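Local coordinates for protein Maltose/maltodextrin transport permease homologue (Bdellovibrio bacteriovorus HD100, PDB 6FFL) that binds maltodextrins such as maltotriose through its MalE-like solute-binding domain, which is fused to a MalF-type permease subunit and probably feeds sugar to the transporter, at residues E44-F49 against G70-M75; P65-G70 against A349-L354; V158-Y161 against F165-A168; D182-N187 against T344-A349. All blocks are in the same frame, centred on the assembly; numbering follows the deposited sequence.

Interaction 1: residues E44-F49 against G70-M75. With PT (platinum (II) ion), chain E.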
loop_
_atom_site.group_PDB
_atom_site.type_symbol
_atom_site.label_atom_id
_atom_site.label_comp_id
_atom_site.label_asym_id
_atom_site.label_seq_id
_atom_site.Cartn_x
_atom_site.Cartn_y
_atom_site.Cartn_z
ATOM N N GLU A 44 -11.433 5.034 4.044
ATOM C CA GLU A 44 -12.721 5.662 3.757
ATOM C C GLU A 44 -13.208 5.338 2.350
ATOM O O GLU A 44 -14.422 5.262 2.114
ATOM C CB GLU A 44 -12.613 7.176 3.951
ATOM C CG GLU A 44 -13.889 7.950 3.649
ATOM C CD GLU A 44 -13.683 9.458 3.720
ATOM O OE1 GLU A 44 -12.686 9.900 4.336
ATOM O OE2 GLU A 44 -14.516 10.202 3.155
ATOM N N LEU A 45 -12.287 5.165 1.399
ATOM C CA LEU A 45 -12.693 4.757 0.058
ATOM C C LEU A 45 -13.409 3.411 0.094
ATOM O O LEU A 45 -14.474 3.237 -0.519
ATOM C CB LEU A 45 -11.474 4.695 -0.861
ATOM C CG LEU A 45 -11.787 4.145 -2.254
ATOM C CD1 LEU A 45 -12.518 5.185 -3.112
ATOM C CD2 LEU A 45 -10.528 3.707 -2.923
ATOM N N ARG A 46 -12.841 2.446 0.821
ATOM C CA ARG A 46 -13.486 1.142 0.936
ATOM C C ARG A 46 -14.868 1.269 1.557
ATOM O O ARG A 46 -15.855 0.774 1.003
ATOM C CB ARG A 46 -12.620 0.184 1.757
ATOM C CG ARG A 46 -13.274 -1.190 1.969
ATOM C CD ARG A 46 -12.491 -2.032 2.963
ATOM N NE ARG A 46 -12.552 -1.465 4.311
ATOM C CZ ARG A 46 -11.550 -0.817 4.900
ATOM N NH1 ARG A 46 -10.397 -0.635 4.264
ATOM N NH2 ARG A 46 -11.704 -0.359 6.135
ATOM N N SER A 47 -14.964 1.930 2.713
ATOM C CA SER A 47 -16.240 1.949 3.416
ATOM C C SER A 47 -17.272 2.798 2.672
ATOM O O SER A 47 -18.455 2.441 2.627
ATOM C CB SER A 47 -16.035 2.439 4.852
ATOM O OG SER A 47 -15.647 3.796 4.880
ATOM N N SER A 48 -16.849 3.906 2.058
ATOM C CA SER A 48 -17.812 4.761 1.361
ATOM C C SER A 48 -18.279 4.129 0.045
ATOM O O SER A 48 -19.458 4.244 -0.318
ATOM C CB SER A 48 -17.219 6.164 1.150
ATOM O OG SER A 48 -16.273 6.213 0.093
ATOM N N PHE A 49 -17.389 3.433 -0.672
ATOM C CA PHE A 49 -17.849 2.715 -1.856
ATOM C C PHE A 49 -18.831 1.613 -1.477
ATOM O O PHE A 49 -19.871 1.440 -2.132
ATOM C CB PHE A 49 -16.676 2.131 -2.654
ATOM C CG PHE A 49 -17.132 1.459 -3.928
ATOM C CD1 PHE A 49 -17.453 2.218 -5.046
ATOM C CD2 PHE A 49 -17.306 0.086 -3.982
ATOM C CE1 PHE A 49 -17.924 1.614 -6.204
ATOM C CE2 PHE A 49 -17.772 -0.528 -5.139
ATOM C CZ PHE A 49 -18.086 0.242 -6.250
ATOM N N GLY A 70 -11.911 -8.879 -2.441
ATOM C CA GLY A 70 -12.668 -9.841 -1.663
ATOM C C GLY A 70 -13.982 -9.292 -1.147
ATOM O O GLY A 70 -15.057 -9.832 -1.429
ATOM N N PRO A 71 -13.920 -8.205 -0.371
ATOM C CA PRO A 71 -15.164 -7.605 0.132
ATOM C C PRO A 71 -16.068 -7.100 -0.978
ATOM O O PRO A 71 -17.283 -7.330 -0.937
ATOM C CB PRO A 71 -14.664 -6.462 1.024
ATOM C CG PRO A 71 -13.279 -6.883 1.441
ATOM C CD PRO A 71 -12.719 -7.594 0.239
ATOM N N PHE A 72 -15.505 -6.414 -1.974
ATOM C CA PHE A 72 -16.340 -5.867 -3.038
ATOM C C PHE A 72 -17.024 -6.982 -3.812
ATOM O O PHE A 72 -18.216 -6.890 -4.131
ATOM C CB PHE A 72 -15.511 -5.017 -4.008
ATOM C CG PHE A 72 -15.070 -3.675 -3.465
ATOM C CD1 PHE A 72 -15.378 -3.278 -2.171
ATOM C CD2 PHE A 72 -14.337 -2.807 -4.278
ATOM C CE1 PHE A 72 -14.955 -2.036 -1.685
ATOM C CE2 PHE A 72 -13.911 -1.561 -3.809
ATOM C CZ PHE A 72 -14.220 -1.176 -2.503
ATOM N N ALA A 73 -16.278 -8.041 -4.139
ATOM C CA ALA A 73 -16.862 -9.114 -4.939
ATOM C C ALA A 73 -17.899 -9.898 -4.148
ATOM O O ALA A 73 -18.990 -10.196 -4.663
ATOM C CB ALA A 73 -15.765 -10.044 -5.457
ATOM N N THR A 74 -17.592 -10.238 -2.892
ATOM C CA THR A 74 -18.546 -11.036 -2.124
ATOM C C THR A 74 -19.822 -10.272 -1.795
ATOM O O THR A 74 -20.864 -10.905 -1.580
ATOM C CB THR A 74 -17.915 -11.570 -0.827
ATOM O OG1 THR A 74 -17.549 -10.489 0.032
ATOM C CG2 THR A 74 -16.700 -12.405 -1.127
ATOM N N MET A 75 -19.775 -8.940 -1.756
ATOM C CA MET A 75 -20.976 -8.127 -1.579
ATOM C C MET A 75 -21.723 -7.893 -2.886
ATOM O O MET A 75 -22.782 -7.252 -2.874
ATOM C CB MET A 75 -20.616 -6.774 -0.959
ATOM C CG MET A 75 -19.977 -6.843 0.421
ATOM S SD MET A 75 -21.157 -7.083 1.753
ATOM C CE MET A 75 -20.127 -6.775 3.192
HETATM PT PT PT E . -22.444 -5.172 1.648
HETATM O O HOH W 1 -20.790 -3.903 1.226
#
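Phe72 turns one face of its ring to Phe49, joining helix 42-54 to the short helix 69-74 in a lobe of this periplasmic-binding-protein fold. CD2 of Phe49 lies above that face, displaced toward the rim, and comes 3.6 Å from CZ of Phe72. The two ring planes meet at 43°, with centroids 4.9 Å apart, an oblique pair. With CG anti to the carbonyl carbon (chi1 -73°), the Phe72 ring reaches across to helix 42-54, although the closest CA atoms, those of Arg46 and Phe72, are still 8.5 Å apart. Its far edge meets the backbone of that helix, where Arg46 O sits near the ring plane, 4.0 Å from CE1. The aliphatic CG of Arg46 touches the same CE1 carbon, while the guanidinium end pairs with Glu43 beside the sugar pocket. Flat apolar rings suit this buried interface, and Val62 of strand 61-65 packs against both phenylalanines. At its C-terminal end the short helix keeps Thr74, whose OG1 gives a hydrogen bond to Gly70 O. Just beyond, the thioether of Met75, a residue at the surface, binds a platinum ion together with Met54 and a water, its SD 2.3 Å from the metal.

Interaction 2: residues P65-G70 against A349-L354. With GLC (alpha-D-glucopyranose), chain B; GLC (alpha-D-glucopyranose), chain C.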
loop_
_atom_site.group_PDB
_atom_site.type_symbol
_atom_site.label_atom_id
_atom_site.label_comp_id
_atom_site.label_asym_id
_atom_site.label_seq_id
_atom_site.Cartn_x
_atom_site.Cartn_y
_atom_site.Cartn_z
ATOM N N PRO A 65 -6.378 -0.557 -3.420
ATOM C CA PRO A 65 -5.501 -1.730 -3.269
ATOM C C PRO A 65 -6.229 -3.029 -3.567
ATOM O O PRO A 65 -7.442 -3.144 -3.392
ATOM C CB PRO A 65 -5.071 -1.679 -1.796
ATOM C CG PRO A 65 -5.460 -0.315 -1.299
ATOM C CD PRO A 65 -6.574 0.182 -2.158
ATOM N N SER A 66 -5.456 -4.028 -3.993
ATOM C CA SER A 66 -6.073 -5.247 -4.495
ATOM C C SER A 66 -6.844 -6.028 -3.438
ATOM O O SER A 66 -7.736 -6.793 -3.814
ATOM C CB SER A 66 -5.023 -6.142 -5.140
ATOM O OG SER A 66 -3.944 -6.337 -4.275
ATOM N N ASP A 67 -6.551 -5.862 -2.134
ATOM C CA ASP A 67 -7.352 -6.631 -1.189
ATOM C C ASP A 67 -8.785 -6.128 -1.091
ATOM O O ASP A 67 -9.615 -6.803 -0.467
ATOM C CB ASP A 67 -6.688 -6.701 0.204
ATOM C CG ASP A 67 -6.446 -5.335 0.834
ATOM O OD1 ASP A 67 -6.602 -5.223 2.073
ATOM O OD2 ASP A 67 -6.035 -4.401 0.110
ATOM N N GLN A 68 -9.135 -5.013 -1.726
ATOM C CA GLN A 68 -10.553 -4.680 -1.658
ATOM C C GLN A 68 -11.396 -5.563 -2.579
ATOM O O GLN A 68 -12.628 -5.530 -2.483
ATOM C CB GLN A 68 -10.774 -3.181 -1.908
ATOM C CG GLN A 68 -10.479 -2.672 -3.270
ATOM C CD GLN A 68 -10.413 -1.146 -3.321
ATOM O OE1 GLN A 68 -10.191 -0.471 -2.316
ATOM N NE2 GLN A 68 -10.618 -0.605 -4.500
ATOM N N VAL A 69 -10.764 -6.425 -3.382
ATOM C CA VAL A 69 -11.511 -7.318 -4.276
ATOM C C VAL A 69 -12.436 -8.239 -3.484
ATOM O O VAL A 69 -13.617 -8.406 -3.826
ATOM C CB VAL A 69 -10.537 -8.128 -5.151
ATOM C CG1 VAL A 69 -11.227 -9.353 -5.723
ATOM C CG2 VAL A 69 -9.979 -7.260 -6.263
ATOM N N GLY A 70 -11.911 -8.879 -2.441
ATOM C CA GLY A 70 -12.668 -9.841 -1.663
ATOM C C GLY A 70 -13.982 -9.292 -1.147
ATOM O O GLY A 70 -15.057 -9.832 -1.429
ATOM N N ALA A 349 -11.008 -8.745 7.954
ATOM C CA ALA A 349 -11.135 -8.989 9.383
ATOM C C ALA A 349 -9.775 -8.975 10.068
ATOM O O ALA A 349 -9.647 -8.486 11.200
ATOM C CB ALA A 349 -11.832 -10.329 9.624
ATOM N N VAL A 350 -8.752 -9.517 9.404
ATOM C CA VAL A 350 -7.410 -9.526 9.981
ATOM C C VAL A 350 -6.899 -8.102 10.154
ATOM O O VAL A 350 -6.399 -7.736 11.225
ATOM C CB VAL A 350 -6.448 -10.368 9.126
ATOM C CG1 VAL A 350 -5.012 -10.168 9.615
ATOM C CG2 VAL A 350 -6.817 -11.852 9.202
ATOM N N TRP A 351 -7.009 -7.277 9.106
ATOM C CA TRP A 351 -6.542 -5.895 9.223
ATOM C C TRP A 351 -7.272 -5.158 10.338
ATOM O O TRP A 351 -6.660 -4.421 11.122
ATOM C CB TRP A 351 -6.757 -5.136 7.913
ATOM C CG TRP A 351 -5.918 -5.529 6.752
ATOM C CD1 TRP A 351 -6.362 -5.735 5.476
ATOM C CD2 TRP A 351 -4.487 -5.711 6.716
ATOM N NE1 TRP A 351 -5.299 -6.049 4.652
ATOM C CE2 TRP A 351 -4.143 -6.041 5.388
ATOM C CE3 TRP A 351 -3.467 -5.629 7.678
ATOM C CZ2 TRP A 351 -2.829 -6.298 4.994
ATOM C CZ3 TRP A 351 -2.158 -5.889 7.279
ATOM C CH2 TRP A 351 -1.855 -6.214 5.951
ATOM N N ASP A 352 -8.600 -5.287 10.381
ATOM C CA ASP A 352 -9.373 -4.525 11.360
ATOM C C ASP A 352 -9.061 -4.966 12.783
ATOM O O ASP A 352 -8.960 -4.127 13.683
ATOM C CB ASP A 352 -10.867 -4.653 11.065
ATOM C CG ASP A 352 -11.270 -3.922 9.781
ATOM O OD1 ASP A 352 -10.547 -2.997 9.372
ATOM O OD2 ASP A 352 -12.312 -4.271 9.193
ATOM N N SER A 353 -8.925 -6.276 13.005
ATOM C CA SER A 353 -8.581 -6.777 14.332
ATOM C C SER A 353 -7.179 -6.345 14.742
ATOM O O SER A 353 -6.960 -5.924 15.885
ATOM C CB SER A 353 -8.692 -8.300 14.362
ATOM O OG SER A 353 -8.421 -8.800 15.659
ATOM N N LEU A 354 -6.213 -6.447 13.827
ATOM C CA LEU A 354 -4.853 -6.030 14.148
ATOM C C LEU A 354 -4.804 -4.557 14.532
ATOM O O LEU A 354 -4.098 -4.174 15.476
ATOM C CB LEU A 354 -3.931 -6.305 12.962
ATOM C CG LEU A 354 -3.515 -7.752 12.726
ATOM C CD1 LEU A 354 -2.732 -7.830 11.415
ATOM C CD2 LEU A 354 -2.671 -8.258 13.901
HETATM C C1 GLC B . -3.467 -1.780 3.256
HETATM C C2 GLC B . -4.703 -2.499 2.711
HETATM C C3 GLC B . -5.948 -2.011 3.460
HETATM C C4 GLC B . -5.773 -2.227 4.953
HETATM C C5 GLC B . -4.492 -1.534 5.440
HETATM C C6 GLC B . -4.200 -1.923 6.885
HETATM O O2 GLC B . -4.841 -2.284 1.292
HETATM O O3 GLC B . -7.111 -2.743 3.016
HETATM O O4 GLC B . -6.912 -1.684 5.640
HETATM O O5 GLC B . -3.384 -2.006 4.666
HETATM O O6 GLC B . -3.167 -1.098 7.466
HETATM C C1 GLC C . -1.033 2.388 1.234
HETATM C C2 GLC C . -1.309 1.098 0.472
HETATM C C3 GLC C . -2.545 0.369 0.977
HETATM C C4 GLC C . -2.409 0.198 2.486
HETATM C C5 GLC C . -2.225 1.568 3.134
HETATM C C6 GLC C . -2.090 1.447 4.656
HETATM O O2 GLC C . -1.450 1.432 -0.921
HETATM O O3 GLC C . -2.611 -0.918 0.339
HETATM O O4 GLC C . -3.592 -0.388 3.005
HETATM O O5 GLC C . -1.020 2.137 2.633
HETATM O O6 GLC C . -2.280 2.739 5.273
#
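The indole of Trp351 offers one face to the glucose of chain B and its edge to the carboxylate of Asp67. This is the aromatic platform familiar from the sugar sites of maltose-binding proteins, here built on helix 346-362. C6 of that glucose sits 3.7 Å above the ring plane toward the rim, and its C4 comes within 3.6 Å of Trp351 CD1, so the apolar C-H groups of the sugar rest on the aromatic surface. At the edge, near the indole plane, Trp351 NE1 donates to Asp67 OD1 over 3.0 Å, a weak bond because the N-H...O angle is only 129°. The carboxylate stands steeply against the indole, their planes 80° apart. Asp67 CG lies between the backbone N and the carbonyl carbon (chi1 59°), which points the carboxylate at the sugar. An aspartate suits the place because its two oxygens can take two neighbouring hydroxyls: the glucose of chain B gives O3 to OD1 and O2 to OD2. The indole N-H thus shares OD1 with a sugar hydroxyl. Where the two glucoses are linked, C-H groups of Pro65 lie against two hydroxyls, CB 3.2 Å from O2 of chain B and CG 3.3 Å from O3 of chain C.

Interaction 3: residues V158-Y161 against F165-A168. With GLC (alpha-D-glucopyranose), chain B; GLC (alpha-D-glucopyranose), chain C.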
loop_
_atom_site.group_PDB
_atom_site.type_symbol
_atom_site.label_atom_id
_atom_site.label_comp_id
_atom_site.label_asym_id
_atom_site.label_seq_id
_atom_site.Cartn_x
_atom_site.Cartn_y
_atom_site.Cartn_z
ATOM N N VAL A 158 11.301 7.138 11.044
ATOM C CA VAL A 158 9.876 7.442 11.155
ATOM C C VAL A 158 9.098 6.494 10.263
ATOM O O VAL A 158 9.559 6.125 9.173
ATOM C CB VAL A 158 9.540 8.904 10.774
ATOM C CG1 VAL A 158 10.201 9.893 11.756
ATOM C CG2 VAL A 158 9.956 9.204 9.325
ATOM N N PHE A 159 7.912 6.113 10.722
ATOM C CA PHE A 159 6.937 5.456 9.858
ATOM C C PHE A 159 5.610 5.379 10.595
ATOM O O PHE A 159 5.517 5.628 11.804
ATOM C CB PHE A 159 7.404 4.075 9.348
ATOM C CG PHE A 159 7.579 2.990 10.395
ATOM C CD1 PHE A 159 8.537 3.085 11.396
ATOM C CD2 PHE A 159 6.858 1.798 10.279
ATOM C CE1 PHE A 159 8.721 2.052 12.306
ATOM C CE2 PHE A 159 7.030 0.752 11.179
ATOM C CZ PHE A 159 7.969 0.874 12.201
ATOM N N ASN A 160 4.570 5.052 9.828
ATOM C CA ASN A 160 3.201 4.987 10.320
ATOM C C ASN A 160 3.004 3.646 11.025
ATOM O O ASN A 160 2.234 2.787 10.602
ATOM C CB ASN A 160 2.226 5.171 9.161
ATOM C CG ASN A 160 0.792 5.313 9.620
ATOM O OD1 ASN A 160 0.528 5.621 10.786
ATOM N ND2 ASN A 160 -0.147 5.076 8.710
ATOM N N TYR A 161 3.716 3.483 12.141
ATOM C CA TYR A 161 3.837 2.168 12.762
ATOM C C TYR A 161 2.584 1.715 13.507
ATOM O O TYR A 161 2.538 0.561 13.952
ATOM C CB TYR A 161 5.051 2.148 13.699
ATOM C CG TYR A 161 5.007 3.144 14.842
ATOM C CD1 TYR A 161 4.238 2.906 15.977
ATOM C CD2 TYR A 161 5.773 4.303 14.806
ATOM C CE1 TYR A 161 4.216 3.803 17.024
ATOM C CE2 TYR A 161 5.752 5.207 15.850
ATOM C CZ TYR A 161 4.984 4.956 16.954
ATOM O OH TYR A 161 4.975 5.857 17.996
ATOM N N PHE A 165 -0.618 -2.385 8.015
ATOM C CA PHE A 165 0.190 -2.600 6.815
ATOM C C PHE A 165 1.667 -2.362 7.097
ATOM O O PHE A 165 2.530 -3.054 6.544
ATOM C CB PHE A 165 -0.293 -1.670 5.702
ATOM C CG PHE A 165 0.180 -2.058 4.321
ATOM C CD1 PHE A 165 -0.263 -3.232 3.719
ATOM C CD2 PHE A 165 1.044 -1.229 3.621
ATOM C CE1 PHE A 165 0.139 -3.580 2.425
ATOM C CE2 PHE A 165 1.466 -1.560 2.334
ATOM C CZ PHE A 165 1.013 -2.750 1.736
ATOM N N PHE A 166 1.969 -1.411 7.979
ATOM C CA PHE A 166 3.352 -1.010 8.200
ATOM C C PHE A 166 4.083 -1.905 9.195
ATOM O O PHE A 166 5.321 -1.925 9.184
ATOM C CB PHE A 166 3.387 0.450 8.646
ATOM C CG PHE A 166 3.031 1.423 7.546
ATOM C CD1 PHE A 166 1.706 1.624 7.169
ATOM C CD2 PHE A 166 4.028 2.125 6.878
ATOM C CE1 PHE A 166 1.379 2.514 6.144
ATOM C CE2 PHE A 166 3.705 3.020 5.852
ATOM C CZ PHE A 166 2.385 3.210 5.491
ATOM N N PHE A 167 3.379 -2.670 10.039
ATOM C CA PHE A 167 4.116 -3.670 10.814
ATOM C C PHE A 167 3.954 -5.087 10.279
ATOM O O PHE A 167 4.696 -5.979 10.706
ATOM C CB PHE A 167 3.769 -3.588 12.326
ATOM C CG PHE A 167 2.342 -3.913 12.698
ATOM C CD1 PHE A 167 1.876 -5.231 12.704
ATOM C CD2 PHE A 167 1.492 -2.906 13.133
ATOM C CE1 PHE A 167 0.569 -5.522 13.101
ATOM C CE2 PHE A 167 0.184 -3.184 13.525
ATOM C CZ PHE A 167 -0.279 -4.505 13.497
ATOM N N ALA A 168 3.054 -5.303 9.319
ATOM C CA ALA A 168 2.914 -6.611 8.682
ATOM C C ALA A 168 4.208 -7.223 8.152
ATOM O O ALA A 168 4.367 -8.449 8.276
ATOM C CB ALA A 168 1.892 -6.503 7.542
HETATM C C1 GLC B . -3.467 -1.780 3.256
HETATM C C2 GLC B . -4.703 -2.499 2.711
HETATM C C3 GLC B . -5.948 -2.011 3.460
HETATM C C4 GLC B . -5.773 -2.227 4.953
HETATM C C5 GLC B . -4.492 -1.534 5.440
HETATM C C6 GLC B . -4.200 -1.923 6.885
HETATM O O2 GLC B . -4.841 -2.284 1.292
HETATM O O3 GLC B . -7.111 -2.743 3.016
HETATM O O4 GLC B . -6.912 -1.684 5.640
HETATM O O5 GLC B . -3.384 -2.006 4.666
HETATM O O6 GLC B . -3.167 -1.098 7.466
HETATM C C1 GLC C . -1.033 2.388 1.234
HETATM C C2 GLC C . -1.309 1.098 0.472
HETATM C C3 GLC C . -2.545 0.369 0.977
HETATM C C4 GLC C . -2.409 0.198 2.486
HETATM C C5 GLC C . -2.225 1.568 3.134
HETATM C C6 GLC C . -2.090 1.447 4.656
HETATM O O2 GLC C . -1.450 1.432 -0.921
HETATM O O3 GLC C . -2.611 -0.918 0.339
HETATM O O4 GLC C . -3.592 -0.388 3.005
HETATM O O5 GLC C . -1.020 2.137 2.633
HETATM O O6 GLC C . -2.280 2.739 5.273
#
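Phe166 has its CG anti to the carbonyl carbon (chi1 -71°), which swings the ring back over Asn160, and Asn160, with CG trans to its own nitrogen, presents its CB to that ring. The result is a nearly ideal CH-pi contact: Asn160 CB stands 3.9 Å from the Phe166 centroid and only 3° off the ring normal. The amide continues past the rim, inclined at 57° to the ring, with ND2 near CE1. Asn160 is the centre of an inverse gamma turn, closed by a weak bond from Tyr161 N to Phe159 O, and this tight bend directs its carbonyl at Phe166, bringing Asn160 O to 3.3 Å from Phe166 CB. Two other carbonyls end against aromatic edges. Phe166 O lies near the plane of the Phe159 ring, 3.8 Å from CE2, and Tyr161 O is in the plane of the Phe167 ring, 3.7 Å from CD2. Both oxygens are buried and have no hydrogen-bond partner in the model, and the C-H edges can offer at most weak electrostatic compensation. Phenylalanine serves here by offering both a greasy face and a weakly positive rim. Phe165 turns away from the loop to the ligand: C4 of the chain C glucose lies over one face, toward the rim, and its backbone N donates to O6 of the chain B glucose over 2.9 Å. An aromatic face against a sugar, joined to polar contacts, is characteristic of a maltodextrin-binding pocket.

Interaction 4: residues D182-N187 against T344-A349. With GLC (alpha-D-glucopyranose), chain B.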
loop_
_atom_site.group_PDB
_atom_site.type_symbol
_atom_site.label_atom_id
_atom_site.label_comp_id
_atom_site.label_asym_id
_atom_site.label_seq_id
_atom_site.Cartn_x
_atom_site.Cartn_y
_atom_site.Cartn_z
ATOM N N ASP A 182 -4.188 -21.726 3.665
ATOM C CA ASP A 182 -5.463 -21.749 2.960
ATOM C C ASP A 182 -5.914 -20.364 2.522
ATOM O O ASP A 182 -6.895 -20.258 1.780
ATOM C CB ASP A 182 -6.538 -22.417 3.826
ATOM C CG ASP A 182 -6.769 -21.712 5.167
ATOM O OD1 ASP A 182 -6.309 -20.568 5.366
ATOM O OD2 ASP A 182 -7.441 -22.314 6.035
ATOM N N GLY A 183 -5.229 -19.312 2.965
ATOM C CA GLY A 183 -5.567 -17.965 2.571
ATOM C C GLY A 183 -6.802 -17.392 3.225
ATOM O O GLY A 183 -7.222 -16.295 2.848
ATOM N N VAL A 184 -7.408 -18.098 4.179
ATOM C CA VAL A 184 -8.630 -17.616 4.822
ATOM C C VAL A 184 -8.605 -17.725 6.337
ATOM O O VAL A 184 -9.421 -17.067 7.003
ATOM C CB VAL A 184 -9.872 -18.346 4.268
ATOM C CG1 VAL A 184 -10.042 -18.075 2.780
ATOM C CG2 VAL A 184 -9.786 -19.838 4.557
ATOM N N THR A 185 -7.729 -18.523 6.943
ATOM C CA THR A 185 -7.726 -18.668 8.391
ATOM C C THR A 185 -6.716 -17.710 9.008
ATOM O O THR A 185 -5.518 -17.805 8.696
ATOM C CB THR A 185 -7.398 -20.101 8.792
ATOM O OG1 THR A 185 -8.346 -20.991 8.178
ATOM C CG2 THR A 185 -7.482 -20.260 10.303
ATOM N N PRO A 186 -7.141 -16.787 9.869
ATOM C CA PRO A 186 -6.181 -15.917 10.559
ATOM C C PRO A 186 -5.204 -16.738 11.384
ATOM O O PRO A 186 -5.557 -17.778 11.946
ATOM C CB PRO A 186 -7.067 -15.046 11.459
ATOM C CG PRO A 186 -8.420 -15.084 10.817
ATOM C CD PRO A 186 -8.531 -16.473 10.227
ATOM N N ASN A 187 -3.962 -16.263 11.440
ATOM C CA ASN A 187 -2.906 -16.880 12.231
ATOM C C ASN A 187 -2.238 -15.771 13.036
ATOM O O ASN A 187 -1.086 -15.419 12.786
ATOM C CB ASN A 187 -1.897 -17.607 11.336
ATOM C CG ASN A 187 -0.983 -18.534 12.114
ATOM O OD1 ASN A 187 -1.401 -19.179 13.072
ATOM N ND2 ASN A 187 0.275 -18.599 11.704
ATOM N N THR A 344 -8.681 -12.246 -0.234
ATOM C CA THR A 344 -9.929 -12.831 0.245
ATOM C C THR A 344 -10.572 -11.915 1.291
ATOM O O THR A 344 -9.881 -11.129 1.950
ATOM C CB THR A 344 -9.675 -14.203 0.863
ATOM O OG1 THR A 344 -8.746 -14.055 1.940
ATOM C CG2 THR A 344 -9.101 -15.155 -0.165
ATOM N N PRO A 345 -11.897 -11.980 1.467
ATOM C CA PRO A 345 -12.542 -11.055 2.415
ATOM C C PRO A 345 -12.084 -11.268 3.847
ATOM O O PRO A 345 -12.146 -10.332 4.652
ATOM C CB PRO A 345 -14.044 -11.343 2.238
ATOM C CG PRO A 345 -14.108 -12.683 1.598
ATOM C CD PRO A 345 -12.881 -12.829 0.761
ATOM N N GLU A 346 -11.592 -12.468 4.175
ATOM C CA GLU A 346 -11.092 -12.735 5.514
ATOM C C GLU A 346 -9.962 -11.784 5.890
ATOM O O GLU A 346 -9.780 -11.484 7.077
ATOM C CB GLU A 346 -10.620 -14.186 5.610
ATOM C CG GLU A 346 -11.756 -15.224 5.670
ATOM C CD GLU A 346 -12.348 -15.614 4.315
ATOM O OE1 GLU A 346 -11.961 -15.055 3.272
ATOM O OE2 GLU A 346 -13.222 -16.508 4.298
ATOM N N VAL A 347 -9.201 -11.301 4.904
ATOM C CA VAL A 347 -8.071 -10.413 5.188
ATOM C C VAL A 347 -8.555 -9.110 5.803
ATOM O O VAL A 347 -7.863 -8.503 6.632
ATOM C CB VAL A 347 -7.260 -10.158 3.898
ATOM C CG1 VAL A 347 -6.154 -9.142 4.141
ATOM C CG2 VAL A 347 -6.678 -11.451 3.392
ATOM N N ARG A 348 -9.751 -8.669 5.420
ATOM C CA ARG A 348 -10.334 -7.460 5.988
ATOM C C ARG A 348 -10.505 -7.592 7.497
ATOM O O ARG A 348 -10.191 -6.662 8.252
ATOM C CB ARG A 348 -11.677 -7.185 5.304
ATOM C CG ARG A 348 -12.472 -6.063 5.909
ATOM C CD ARG A 348 -11.968 -4.731 5.405
ATOM N NE ARG A 348 -11.067 -4.074 6.352
ATOM C CZ ARG A 348 -9.872 -3.585 6.023
ATOM N NH1 ARG A 348 -9.423 -3.697 4.783
ATOM N NH2 ARG A 348 -9.142 -2.963 6.938
ATOM N N ALA A 349 -11.008 -8.745 7.954
ATOM C CA ALA A 349 -11.135 -8.989 9.383
ATOM C C ALA A 349 -9.775 -8.975 10.068
ATOM O O ALA A 349 -9.647 -8.486 11.200
ATOM C CB ALA A 349 -11.832 -10.329 9.624
HETATM C C1 GLC B . -3.467 -1.780 3.256
HETATM C C2 GLC B . -4.703 -2.499 2.711
HETATM C C3 GLC B . -5.948 -2.011 3.460
HETATM C C4 GLC B . -5.773 -2.227 4.953
HETATM C C5 GLC B . -4.492 -1.534 5.440
HETATM C C6 GLC B . -4.200 -1.923 6.885
HETATM O O2 GLC B . -4.841 -2.284 1.292
HETATM O O3 GLC B . -7.111 -2.743 3.016
HETATM O O4 GLC B . -6.912 -1.684 5.640
HETATM O O5 GLC B . -3.384 -2.006 4.666
HETATM O O6 GLC B . -3.167 -1.098 7.466
#
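The loop 182-187 comes closest to residues 344-349 where the CA atoms of Val184 and Glu346 are 5.5 Å apart, and the loop itself is folded by an Asx turn at Asp182. Gly183 adopts a positive phi of 75°, which a residue without a side chain accepts easily, and sends its carbonyl across to Thr344. OG1 of Thr344 donates to Gly183 O over 2.9 Å, approaching almost head-on with a C=O...O angle of 167°. Beside this bond the side chains of Val184 and Glu346 run alongside each other in the same direction. Bending at chi2 (82°) lays the Glu346 carboxylate along the valine, with OE1 3.6 Å from Val184 CG1, while the methylenes give Val184 an apolar flank. Asp182 shapes the loop: OD1 accepts from the backbone N of Val184 and Thr185, and OD2 from Thr185 OG1. Arg348 suits its place by gripping two neighbouring hydroxyls of the chain B glucose, NH2 donating to O4 at 2.9 Å and NH1 to O3 at 3.1 Å, while Asp352 forms a salt bridge with NH2. The contact fastens the loop preceding helix 191-205 to the start of helix 346-362, with Ile383 of helix 368-384 against Pro186 and Glu346, and Tyr101 of strand 100-101 against Thr344.

In the fold
Interactions 1, 2 and 4 form one cluster beside the bound sugar. Interactions 1 and 2 share Gly70 on helix 69-74, their centres 10 Å apart, while interactions 2 and 4 share Ala349 on helix 346-362 and lie only 8 Å apart. Pro345 of interaction 4 packs on Gly70 and Thr74, bringing the segment leading into helix 346-362 against helix 69-74. Interaction 3 reaches the same glucose, that of chain B, from helix 164-167: its centre is about 16 Å from that of interaction 2, yet Trp351 CZ3 comes within 3.9 Å of Phe165 N. Asp67, Trp351, Phe165 and Arg348 therefore converge on one glucose. Arg46 and Arg348 also meet near the pocket, where Glu43 pairs with Arg46 and only weakly, at long range, with Arg348.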